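Local coordinates for PAC2 family protein (Mycobacterium tuberculosis, PDB 2WAM) that is of unknown function but belongs to the PAC2 family and represents a duplicated gene family of actinobacteria, at residues E50-A55 / T95-S100; S132-R137 / F144-G149. One frame throughout, in Å; residues are numbered along the deposited sequence.

Contact 1. Residues E50-A55 / T95-S100; sequences ELEFPA and TELVAS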
ATOM      1  N   GLU A  50      -9.900 -12.112   1.448  1.00 27.86           N
ATOM      2  CA  GLU A  50      -9.104 -13.163   0.838  1.00 26.68           C
ATOM      3  C   GLU A  50     -10.015 -14.146   0.104  1.00 32.99           C
ATOM      4  O   GLU A  50     -11.048 -14.577   0.631  1.00 31.87           O
ATOM      5  CB  GLU A  50      -8.349 -13.938   1.901  1.00 32.81           C
ATOM      6  CG  GLU A  50      -7.204 -13.206   2.547  1.00 59.35           C
ATOM      7  CD  GLU A  50      -6.165 -14.169   3.114  1.00 74.20           C
ATOM      8  OE1 GLU A  50      -6.354 -15.409   2.994  1.00 60.93           O
ATOM      9  OE2 GLU A  50      -5.155 -13.677   3.669  1.00 84.14           O
ATOM     10  N   LEU A  51      -9.627 -14.506  -1.110  1.00 31.37           N
ATOM     11  CA  LEU A  51     -10.279 -15.597  -1.822  1.00 30.11           C
ATOM     12  C   LEU A  51      -9.783 -16.953  -1.355  1.00 30.05           C
ATOM     13  O   LEU A  51      -8.600 -17.135  -1.093  1.00 44.64           O
ATOM     14  CB  LEU A  51     -10.014 -15.474  -3.315  1.00 29.07           C
ATOM     15  CG  LEU A  51     -10.860 -14.399  -3.969  1.00 32.84           C
ATOM     16  CD1 LEU A  51     -10.505 -14.281  -5.429  1.00 28.40           C
ATOM     17  CD2 LEU A  51     -12.345 -14.734  -3.766  1.00 32.04           C
ATOM     18  N   GLU A  52     -10.696 -17.905  -1.249  1.00 34.62           N
ATOM     19  CA  GLU A  52     -10.329 -19.312  -1.145  1.00 40.34           C
ATOM     20  C   GLU A  52     -10.285 -19.882  -2.569  1.00 44.83           C
ATOM     21  O   GLU A  52     -11.247 -20.488  -3.028  1.00 45.25           O
ATOM     22  CB  GLU A  52     -11.368 -20.052  -0.320  1.00 50.30           C
ATOM     23  CG  GLU A  52     -11.008 -21.484  -0.003  1.00 75.32           C
ATOM     24  CD  GLU A  52     -10.087 -21.585   1.187  1.00 86.08           C
ATOM     25  OE1 GLU A  52      -9.413 -20.574   1.505  1.00 79.36           O
ATOM     26  OE2 GLU A  52     -10.049 -22.673   1.805  1.00 88.61           O
ATOM     27  N   PHE A  53      -9.170 -19.665  -3.265  1.00 46.60           N
ATOM     28  CA  PHE A  53      -9.070 -19.945  -4.698  1.00 43.57           C
ATOM     29  C   PHE A  53      -8.593 -21.379  -4.994  1.00 49.72           C
ATOM     30  O   PHE A  53      -7.639 -21.864  -4.378  1.00 50.19           O
ATOM     31  CB  PHE A  53      -8.150 -18.907  -5.356  1.00 32.55           C
ATOM     32  CG  PHE A  53      -7.764 -19.231  -6.770  1.00 36.89           C
ATOM     33  CD1 PHE A  53      -6.611 -19.954  -7.043  1.00 40.85           C
ATOM     34  CD2 PHE A  53      -8.550 -18.803  -7.835  1.00 36.41           C
ATOM     35  CE1 PHE A  53      -6.248 -20.255  -8.363  1.00 43.19           C
ATOM     36  CE2 PHE A  53      -8.198 -19.100  -9.147  1.00 30.40           C
ATOM     37  CZ  PHE A  53      -7.042 -19.825  -9.412  1.00 36.93           C
ATOM     38  N   PRO A  54      -9.254 -22.060  -5.950  1.00 42.89           N
ATOM     39  CA  PRO A  54     -10.368 -21.558  -6.768  1.00 32.91           C
ATOM     40  C   PRO A  54     -11.750 -21.790  -6.164  1.00 37.80           C
ATOM     41  O   PRO A  54     -11.960 -22.681  -5.345  1.00 33.83           O
ATOM     42  CB  PRO A  54     -10.263 -22.408  -8.033  1.00 39.69           C
ATOM     43  CG  PRO A  54      -9.713 -23.721  -7.551  1.00 31.19           C
ATOM     44  CD  PRO A  54      -8.843 -23.420  -6.353  1.00 39.23           C
ATOM     45  N   ALA A  55     -12.701 -20.979  -6.600  1.00 48.01           N
ATOM     46  CA  ALA A  55     -14.089 -21.157  -6.222  1.00 42.39           C
ATOM     47  C   ALA A  55     -14.646 -22.387  -6.930  1.00 41.18           C
ATOM     48  O   ALA A  55     -14.181 -22.750  -8.014  1.00 42.05           O
ATOM     49  CB  ALA A  55     -14.897 -19.916  -6.593  1.00 34.91           C
ATOM     50  N   THR A  95     -21.059 -26.778   2.459  1.00 35.28           N
ATOM     51  CA  THR A  95     -20.618 -25.383   2.480  1.00 30.97           C
ATOM     52  C   THR A  95     -19.136 -25.231   2.186  1.00 29.71           C
ATOM     53  O   THR A  95     -18.304 -25.880   2.815  1.00 39.22           O
ATOM     54  CB  THR A  95     -20.864 -24.756   3.858  1.00 37.10           C
ATOM     55  OG1 THR A  95     -22.270 -24.681   4.114  1.00 41.51           O
ATOM     56  CG2 THR A  95     -20.277 -23.370   3.908  1.00 39.05           C
ATOM     57  N   GLU A  96     -18.806 -24.366   1.236  1.00 31.88           N
ATOM     58  CA  GLU A  96     -17.413 -24.030   0.941  1.00 31.67           C
ATOM     59  C   GLU A  96     -17.178 -22.535   1.099  1.00 35.43           C
ATOM     60  O   GLU A  96     -17.991 -21.719   0.672  1.00 45.47           O
ATOM     61  CB  GLU A  96     -17.047 -24.426  -0.485  1.00 40.34           C
ATOM     62  CG  GLU A  96     -16.428 -25.797  -0.637  1.00 61.37           C
ATOM     63  CD  GLU A  96     -15.972 -26.045  -2.071  1.00 88.11           C
ATOM     64  OE1 GLU A  96     -16.595 -26.887  -2.754  1.00 95.69           O
ATOM     65  OE2 GLU A  96     -15.006 -25.381  -2.522  1.00 94.87           O
ATOM     66  N   LEU A  97     -16.052 -22.170   1.697  1.00 35.68           N
ATOM     67  CA  LEU A  97     -15.676 -20.762   1.780  1.00 25.51           C
ATOM     68  C   LEU A  97     -15.220 -20.233   0.414  1.00 33.27           C
ATOM     69  O   LEU A  97     -14.431 -20.869  -0.297  1.00 32.68           O
ATOM     70  CB  LEU A  97     -14.576 -20.569   2.812  1.00 24.59           C
ATOM     71  CG  LEU A  97     -14.165 -19.132   3.109  1.00 35.41           C
ATOM     72  CD1 LEU A  97     -15.270 -18.414   3.865  1.00 36.46           C
ATOM     73  CD2 LEU A  97     -12.899 -19.162   3.916  1.00 24.96           C
ATOM     74  N   VAL A  98     -15.739 -19.074   0.036  1.00 29.01           N
ATOM     75  CA  VAL A  98     -15.321 -18.448  -1.203  1.00 28.80           C
ATOM     76  C   VAL A  98     -14.447 -17.242  -0.894  1.00 32.94           C
ATOM     77  O   VAL A  98     -13.414 -17.058  -1.520  1.00 30.95           O
ATOM     78  CB  VAL A  98     -16.524 -18.041  -2.080  1.00 32.53           C
ATOM     79  CG1 VAL A  98     -16.067 -17.154  -3.270  1.00 21.68           C
ATOM     80  CG2 VAL A  98     -17.269 -19.286  -2.544  1.00 21.16           C
ATOM     81  N   ALA A  99     -14.861 -16.436   0.082  1.00 30.49           N
ATOM     82  CA  ALA A  99     -14.084 -15.263   0.490  1.00 27.51           C
ATOM     83  C   ALA A  99     -14.266 -14.916   1.976  1.00 30.21           C
ATOM     84  O   ALA A  99     -15.393 -14.866   2.480  1.00 35.50           O
ATOM     85  CB  ALA A  99     -14.437 -14.062  -0.389  1.00 21.01           C
ATOM     86  N   SER A 100     -13.154 -14.697   2.674  1.00 24.90           N
ATOM     87  CA  SER A 100     -13.203 -14.187   4.045  1.00 31.41           C
ATOM     88  C   SER A 100     -13.015 -12.695   3.984  1.00 24.65           C
ATOM     89  O   SER A 100     -11.990 -12.220   3.494  1.00 20.64           O
ATOM     90  CB  SER A 100     -12.072 -14.748   4.916  1.00 20.30           C
ATOM     91  OG  SER A 100     -11.877 -16.121   4.683  1.00 66.40           O
TER
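Leu51 holds CG beside its backbone N and anti to its carbonyl carbon (chi1 -77°), which carries CD2 across to Ala99 CB at 4.0 Å; Glu52 has CG anti to its own N, which leaves that CG 3.5 Å from Leu97 O. These groups flank a short antiparallel pairing near one margin of the mixed sheet, where strand 49-51 is laid against strand 94-101. Glu50 and Ser100 form a hydrogen-bonded pair, Glu50 N giving to Ser100 O and Ser100 N to Glu50 O, both at 2.9 Å. Leu51 and Ala99 make the next, non-hydrogen-bonded pair. At Val98 and Ala99 the strand has a classic beta bulge opposite Leu133, and there the regular bridges with 50-55 end, although the bulged Val98 still accepts a bond through its carbonyl. Glu50 and Glu52 are exposed, whereas Leu51, Val98 and Ala99 are buried. Leu51 also packs on Phe53 of the second subunit, so the apolar side of this pairing reaches the subunit interface. The final backbone bond, Glu52 N to Val98 O at 2.9 Å, is nearly straight at hydrogen (170°), but its donor stands above the carbonyl plane, 45° out of it.

Contact 2. Residues S132-R137 / F144-G149; sequences SLYALR and FLLLAG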
ATOM      1  N   SER A 132     -18.232 -13.546   5.922  1.00 22.70           N
ATOM      2  CA  SER A 132     -17.787 -14.456   4.867  1.00 25.35           C
ATOM      3  C   SER A 132     -18.747 -14.633   3.682  1.00 32.95           C
ATOM      4  O   SER A 132     -19.966 -14.489   3.808  1.00 34.27           O
ATOM      5  CB  SER A 132     -17.433 -15.817   5.470  1.00 22.08           C
ATOM      6  OG  SER A 132     -16.271 -15.722   6.288  1.00 36.42           O
ATOM      7  N   LEU A 133     -18.176 -14.930   2.521  1.00 33.92           N
ATOM      8  CA  LEU A 133     -18.967 -15.326   1.367  1.00 26.45           C
ATOM      9  C   LEU A 133     -18.807 -16.826   1.163  1.00 25.28           C
ATOM     10  O   LEU A 133     -17.704 -17.293   0.878  1.00 31.86           O
ATOM     11  CB  LEU A 133     -18.515 -14.567   0.114  1.00 29.18           C
ATOM     12  CG  LEU A 133     -19.284 -14.897  -1.172  1.00 23.06           C
ATOM     13  CD1 LEU A 133     -20.761 -14.639  -0.998  1.00 21.13           C
ATOM     14  CD2 LEU A 133     -18.755 -14.105  -2.324  1.00 26.58           C
ATOM     15  N   TYR A 134     -19.901 -17.571   1.314  1.00 25.77           N
ATOM     16  CA  TYR A 134     -19.905 -19.032   1.124  1.00 30.35           C
ATOM     17  C   TYR A 134     -20.553 -19.507  -0.181  1.00 26.41           C
ATOM     18  O   TYR A 134     -21.464 -18.870  -0.705  1.00 29.05           O
ATOM     19  CB  TYR A 134     -20.651 -19.719   2.270  1.00 25.78           C
ATOM     20  CG  TYR A 134     -20.060 -19.474   3.631  1.00 33.96           C
ATOM     21  CD1 TYR A 134     -20.588 -18.506   4.470  1.00 33.50           C
ATOM     22  CD2 TYR A 134     -18.977 -20.216   4.081  1.00 32.08           C
ATOM     23  CE1 TYR A 134     -20.056 -18.276   5.720  1.00 28.02           C
ATOM     24  CE2 TYR A 134     -18.441 -19.996   5.325  1.00 33.73           C
ATOM     25  CZ  TYR A 134     -18.990 -19.024   6.146  1.00 34.08           C
ATOM     26  OH  TYR A 134     -18.454 -18.797   7.393  1.00 42.89           O
ATOM     27  N   ALA A 135     -20.076 -20.642  -0.688  1.00 29.75           N
ATOM     28  CA  ALA A 135     -20.764 -21.396  -1.741  1.00 26.18           C
ATOM     29  C   ALA A 135     -21.420 -22.618  -1.117  1.00 21.77           C
ATOM     30  O   ALA A 135     -20.775 -23.376  -0.414  1.00 29.61           O
ATOM     31  CB  ALA A 135     -19.801 -21.825  -2.821  1.00 20.97           C
ATOM     32  N   LEU A 136     -22.707 -22.794  -1.373  1.00 23.35           N
ATOM     33  CA  LEU A 136     -23.450 -23.935  -0.866  1.00 26.18           C
ATOM     34  C   LEU A 136     -24.120 -24.686  -2.022  1.00 32.07           C
ATOM     35  O   LEU A 136     -24.144 -24.208  -3.154  1.00 37.51           O
ATOM     36  CB  LEU A 136     -24.521 -23.480   0.137  1.00 19.77           C
ATOM     37  CG  LEU A 136     -24.097 -22.823   1.455  1.00 30.27           C
ATOM     38  CD1 LEU A 136     -23.670 -21.393   1.218  1.00 35.09           C
ATOM     39  CD2 LEU A 136     -25.241 -22.849   2.478  1.00 21.47           C
ATOM     40  N   ARG A 137     -24.665 -25.861  -1.726  1.00 33.13           N
ATOM     41  CA  ARG A 137     -25.501 -26.580  -2.679  1.00 30.72           C
ATOM     42  C   ARG A 137     -26.772 -27.026  -1.987  1.00 32.92           C
ATOM     43  O   ARG A 137     -26.729 -27.527  -0.866  1.00 38.03           O
ATOM     44  CB  ARG A 137     -24.777 -27.791  -3.267  1.00 29.59           C
ATOM     45  CG  ARG A 137     -23.343 -27.521  -3.670  1.00 33.27           C
ATOM     46  CD  ARG A 137     -22.698 -28.765  -4.230  1.00 40.06           C
ATOM     47  NE  ARG A 137     -22.909 -28.849  -5.668  1.00 56.09           N
ATOM     48  CZ  ARG A 137     -23.071 -29.985  -6.330  1.00 64.61           C
ATOM     49  NH1 ARG A 137     -23.066 -31.143  -5.678  1.00 73.30           N
ATOM     50  NH2 ARG A 137     -23.253 -29.958  -7.642  1.00 58.08           N
ATOM     51  N   PHE A 144     -25.401 -22.160  -4.808  1.00 25.65           N
ATOM     52  CA  PHE A 144     -25.771 -20.779  -4.541  1.00 30.69           C
ATOM     53  C   PHE A 144     -24.793 -20.144  -3.577  1.00 31.44           C
ATOM     54  O   PHE A 144     -23.995 -20.840  -2.955  1.00 31.83           O
ATOM     55  CB  PHE A 144     -27.239 -20.635  -4.084  1.00 34.87           C
ATOM     56  CG  PHE A 144     -27.550 -21.260  -2.745  1.00 31.32           C
ATOM     57  CD1 PHE A 144     -27.644 -20.477  -1.608  1.00 25.60           C
ATOM     58  CD2 PHE A 144     -27.800 -22.622  -2.635  1.00 29.17           C
ATOM     59  CE1 PHE A 144     -27.957 -21.047  -0.374  1.00 31.92           C
ATOM     60  CE2 PHE A 144     -28.110 -23.195  -1.402  1.00 29.39           C
ATOM     61  CZ  PHE A 144     -28.188 -22.406  -0.274  1.00 31.47           C
ATOM     62  N   LEU A 145     -24.838 -18.817  -3.479  1.00 30.42           N
ATOM     63  CA  LEU A 145     -23.931 -18.092  -2.595  1.00 26.69           C
ATOM     64  C   LEU A 145     -24.638 -17.560  -1.346  1.00 31.31           C
ATOM     65  O   LEU A 145     -25.826 -17.202  -1.375  1.00 26.95           O
ATOM     66  CB  LEU A 145     -23.248 -16.951  -3.353  1.00 31.98           C
ATOM     67  CG  LEU A 145     -22.329 -17.376  -4.497  1.00 33.19           C
ATOM     68  CD1 LEU A 145     -21.796 -16.168  -5.257  1.00 30.16           C
ATOM     69  CD2 LEU A 145     -21.190 -18.222  -3.953  1.00 21.34           C
ATOM     70  N   LEU A 146     -23.896 -17.521  -0.248  1.00 27.29           N
ATOM     71  CA  LEU A 146     -24.400 -16.972   1.003  1.00 27.82           C
ATOM     72  C   LEU A 146     -23.376 -16.008   1.546  1.00 24.23           C
ATOM     73  O   LEU A 146     -22.251 -16.396   1.798  1.00 31.18           O
ATOM     74  CB  LEU A 146     -24.635 -18.074   2.046  1.00 28.09           C
ATOM     75  CG  LEU A 146     -24.979 -17.564   3.458  1.00 34.06           C
ATOM     76  CD1 LEU A 146     -26.291 -16.775   3.479  1.00 27.09           C
ATOM     77  CD2 LEU A 146     -25.040 -18.690   4.478  1.00 24.95           C
ATOM     78  N   LEU A 147     -23.771 -14.751   1.710  1.00 28.03           N
ATOM     79  CA  LEU A 147     -22.964 -13.748   2.402  1.00 26.98           C
ATOM     80  C   LEU A 147     -23.489 -13.581   3.830  1.00 25.42           C
ATOM     81  O   LEU A 147     -24.638 -13.178   4.018  1.00 30.49           O
ATOM     82  CB  LEU A 147     -23.037 -12.407   1.663  1.00 29.57           C
ATOM     83  CG  LEU A 147     -22.336 -11.224   2.341  1.00 27.33           C
ATOM     84  CD1 LEU A 147     -20.816 -11.391   2.313  1.00 19.53           C
ATOM     85  CD2 LEU A 147     -22.755  -9.930   1.700  1.00 21.10           C
ATOM     86  N   ALA A 148     -22.663 -13.887   4.834  1.00 23.79           N
ATOM     87  CA  ALA A 148     -23.134 -13.883   6.229  1.00 21.00           C
ATOM     88  C   ALA A 148     -22.077 -13.478   7.236  1.00 18.33           C
ATOM     89  O   ALA A 148     -20.883 -13.482   6.937  1.00 25.94           O
ATOM     90  CB  ALA A 148     -23.739 -15.248   6.610  1.00 24.43           C
ATOM     91  N   GLY A 149     -22.535 -13.116   8.431  1.00 24.27           N
ATOM     92  CA  GLY A 149     -21.672 -12.606   9.483  1.00 22.01           C
ATOM     93  C   GLY A 149     -22.163 -11.279  10.036  1.00 29.12           C
ATOM     94  O   GLY A 149     -23.340 -10.938   9.897  1.00 29.37           O
TER
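Leu136 and Phe144 pair near the turn of a beta hairpin, in which strands 131-137 and 143-148 run antiparallel inside the mixed sheet; the axes of the two segments approach to 4.5 Å. Six backbone hydrogen bonds hold the arms together, two for each of the pairs Ser132-Ala148, Tyr134-Leu146 and Leu136-Phe144. Between these pairs lie the non-hydrogen-bonded pairs Leu133-Leu147 and Ala135-Leu145, where CA-H...O contacts fill in, among them Leu145 CA to Tyr134 O at 3.2 Å.

The apolar contacts divide between the two faces of the sheet. On the face of Leu133, Ala135, Leu145 and Leu147, Leu133 CD1 rests between Leu145 CB and Leu147 CB, 4.1 Å from the former, while Leu145 CD2 reaches over to Ala135 CB at 4.0 Å. Leu68 of strand 67-73 adds to this layer by touching Leu133 and Leu145. On the other face, Leu136 sends CD1 to within 3.6 Å of Leu146 CB, and helix 81-92 packs over Leu136, Leu146 and Ala148. Tyr134 lies on this face too, its CB against Leu146 CB, and its hydroxyl is hydrogen-bonded to Glu130 OE1 just before the strand.

The aromatic contact is a CH-pi interaction. Phe144 places CG between its backbone N and carbonyl carbon (chi1 66°), which turns the ring across the hairpin so that one face meets the Leu136 side chain. Leu136 CB sits over that face, 4.1 Å from the Phe144 ring centroid and displaced toward the rim, closest to CZ and CE2.

Contacts 1 and 2 lie in one sheet, with centres about 9 Å apart, and meet where strands 94-101 and 131-137 run side by side. Glu96 O and Ala135 N, 2.7 Å apart, probably hydrogen-bond, as do Val98 N and Leu133 O; Val98 CG2 also packs on Ala135 CB. Contact 2 is buried, its leucine-rich hairpin bordered on its other flank by strand 67-73, and no other chain of the assembly touches it. Contact 1 is only partly buried, nearer the sheet margin and beside the second subunit. Its pairing is short, with carboxylates on its exposed side, whereas the hairpin keeps regular register and is sheathed in aliphatic and aromatic groups.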